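Local coordinates for cell wall surface anchor family protein (PDB 3TW0) that forms the adhesive tip of Group B Streptococcus pili, where its magnesium-binding von Willebrand factor A-type domain probably mediates attachment to host tissue, at residues Y250-N255 with G270-Y275. The protein carries 2 engineered substitutions. Sequence-based numbering, arbitrary orientation.
Sequences YRVPQN and GYIYLY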
# COMPACT_ATOMS: atom_id res chain seq x y z
N TYR A 250 -16.42 -19.29 13.76
CA TYR A 250 -17.56 -19.14 12.86
C TYR A 250 -18.47 -20.33 13.12
O TYR A 250 -18.11 -21.47 12.80
CB TYR A 250 -17.04 -19.18 11.42
CG TYR A 250 -18.07 -19.05 10.32
CD1 TYR A 250 -18.39 -17.81 9.79
CD2 TYR A 250 -18.68 -20.17 9.78
CE1 TYR A 250 -19.30 -17.68 8.78
CE2 TYR A 250 -19.60 -20.05 8.75
CZ TYR A 250 -19.92 -18.80 8.26
OH TYR A 250 -20.84 -18.67 7.25
N ARG A 251 -19.63 -20.08 13.72
CA ARG A 251 -20.62 -21.13 13.89
C ARG A 251 -21.17 -21.51 12.52
O ARG A 251 -21.63 -20.66 11.79
CB ARG A 251 -21.76 -20.65 14.80
CG ARG A 251 -22.69 -21.75 15.28
CD ARG A 251 -23.65 -21.18 16.30
NE ARG A 251 -24.65 -22.16 16.70
CZ ARG A 251 -25.22 -22.19 17.90
NH1 ARG A 251 -24.87 -21.30 18.83
NH2 ARG A 251 -26.12 -23.12 18.17
N VAL A 252 -21.10 -22.79 12.16
CA VAL A 252 -21.73 -23.18 10.89
C VAL A 252 -23.19 -23.62 11.07
O VAL A 252 -23.48 -24.47 11.90
CB VAL A 252 -20.85 -24.15 10.01
CG1 VAL A 252 -19.68 -24.75 10.80
CG2 VAL A 252 -21.68 -25.19 9.29
N PRO A 253 -24.11 -22.99 10.31
CA PRO A 253 -25.54 -23.31 10.43
C PRO A 253 -25.89 -24.76 10.03
O PRO A 253 -25.18 -25.36 9.21
CB PRO A 253 -26.20 -22.30 9.47
CG PRO A 253 -25.22 -21.15 9.42
CD PRO A 253 -23.88 -21.83 9.43
N GLN A 254 -26.96 -25.30 10.63
CA GLN A 254 -27.49 -26.63 10.33
C GLN A 254 -27.62 -26.91 8.84
O GLN A 254 -27.00 -27.83 8.32
CB GLN A 254 -28.87 -26.81 10.99
CG GLN A 254 -28.86 -26.79 12.51
CD GLN A 254 -30.16 -26.25 13.11
OE1 GLN A 254 -30.51 -26.54 14.25
NE2 GLN A 254 -30.88 -25.44 12.32
N ASN A 255 -28.44 -26.10 8.16
CA ASN A 255 -28.59 -26.16 6.70
C ASN A 255 -27.24 -26.15 5.95
O ASN A 255 -27.11 -26.80 4.92
CB ASN A 255 -29.48 -25.02 6.20
CG ASN A 255 -29.06 -23.65 6.76
OD1 ASN A 255 -28.54 -22.80 6.03
ND2 ASN A 255 -29.27 -23.45 8.06
N GLY A 270 -19.87 -27.38 16.09
CA GLY A 270 -19.58 -27.37 14.67
C GLY A 270 -19.11 -25.93 14.40
O GLY A 270 -19.82 -25.13 13.81
N TYR A 271 -17.91 -25.59 14.89
CA TYR A 271 -17.29 -24.27 14.73
C TYR A 271 -16.00 -24.34 13.89
O TYR A 271 -15.15 -25.23 14.11
CB TYR A 271 -16.90 -23.69 16.09
CG TYR A 271 -18.04 -23.26 16.96
CD1 TYR A 271 -18.57 -24.13 17.91
CD2 TYR A 271 -18.60 -21.98 16.85
CE1 TYR A 271 -19.61 -23.76 18.73
CE2 TYR A 271 -19.65 -21.59 17.67
CZ TYR A 271 -20.15 -22.50 18.61
OH TYR A 271 -21.19 -22.17 19.43
N ILE A 272 -15.85 -23.38 12.98
CA ILE A 272 -14.58 -23.14 12.29
C ILE A 272 -13.83 -22.04 13.04
O ILE A 272 -14.26 -20.86 13.03
CB ILE A 272 -14.79 -22.72 10.83
CG1 ILE A 272 -15.63 -23.76 10.08
CG2 ILE A 272 -13.45 -22.49 10.14
CD1 ILE A 272 -16.02 -23.31 8.71
N TYR A 273 -12.74 -22.41 13.71
CA TYR A 273 -11.94 -21.44 14.44
C TYR A 273 -11.16 -20.62 13.41
O TYR A 273 -10.63 -21.19 12.44
CB TYR A 273 -11.04 -22.13 15.47
CG TYR A 273 -11.88 -22.57 16.64
CD1 TYR A 273 -12.59 -23.80 16.61
CD2 TYR A 273 -12.05 -21.73 17.76
CE1 TYR A 273 -13.41 -24.20 17.69
CE2 TYR A 273 -12.86 -22.11 18.83
CZ TYR A 273 -13.54 -23.35 18.79
OH TYR A 273 -14.34 -23.71 19.86
N LEU A 274 -11.12 -19.31 13.63
CA LEU A 274 -10.68 -18.33 12.64
C LEU A 274 -9.23 -17.87 12.83
O LEU A 274 -8.79 -17.61 13.96
CB LEU A 274 -11.63 -17.12 12.63
CG LEU A 274 -13.09 -17.49 12.32
CD1 LEU A 274 -13.95 -16.29 12.46
CD2 LEU A 274 -13.27 -18.13 10.91
N TYR A 275 -8.50 -17.81 11.71
CA TYR A 275 -7.13 -17.33 11.64
C TYR A 275 -7.08 -16.25 10.56
O TYR A 275 -7.86 -16.27 9.58
CB TYR A 275 -6.16 -18.47 11.24
CG TYR A 275 -6.11 -19.62 12.23
CD1 TYR A 275 -7.19 -20.49 12.36
CD2 TYR A 275 -5.00 -19.83 13.03
CE1 TYR A 275 -7.17 -21.52 13.27
CE2 TYR A 275 -4.97 -20.89 13.95
CZ TYR A 275 -6.07 -21.72 14.05
OH TYR A 275 -6.08 -22.75 14.93
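Tyr-250 faces Ile-272 as an antiparallel hydrogen-bonded pair: Tyr-250 N reaches Ile-272 O at 2.8 Å, and Ile-272 N returns to Tyr-250 O at 3.0 Å. Both bonds bend at the acceptor. Beyond the backbone, Tyr-250 CB packs against Leu-274 CD2 at 3.9 Å, whereas its ring, with CG anti to the backbone N (chi1 179°), leads off from the partner strand. Tyr-250, Ile-272 and Leu-274 all also touch Leu-85, from strand 84-85.

Arg-251 pairs with Tyr-271 without mutual backbone bonds, and their side chains occupy the other sheet face. The aliphatic part of the arginine does the touching: Arg-251 CB comes within 3.7 Å of Tyr-271 CE2, and CG lies almost as near. An extended chain from CG to NE carries the guanidinium past the phenol, its plane 61° from the ring, and Arg-251 NH1 stays 3.8 Å from Tyr-271 OH, too long for a hydrogen bond.

Val-252 extends the ladder past the strand end. Val-252 N bonds Gly-270 O at 3.1 Å with a nearly straight N-H...O angle of 171°. Val-252 CG1 also approaches Ile-272 CG1, and helix 257-263, within the connection between the strands, meets both residues through Met-260.

Three backbone bonds thus set the register of this peripheral antiparallel strand pair, distant from the magnesium site. Strand 249-251 adds to strand 271-276, which also pairs antiparallel with strand 70-78, in a sheet separate from the parallel one. Its chemistry is two-sided: apolar contacts back one face, while on the other Arg-251 meets Tyr-271 by van der Waals packing, its guanidinium and the phenol oxygen remaining too far apart to hydrogen-bond.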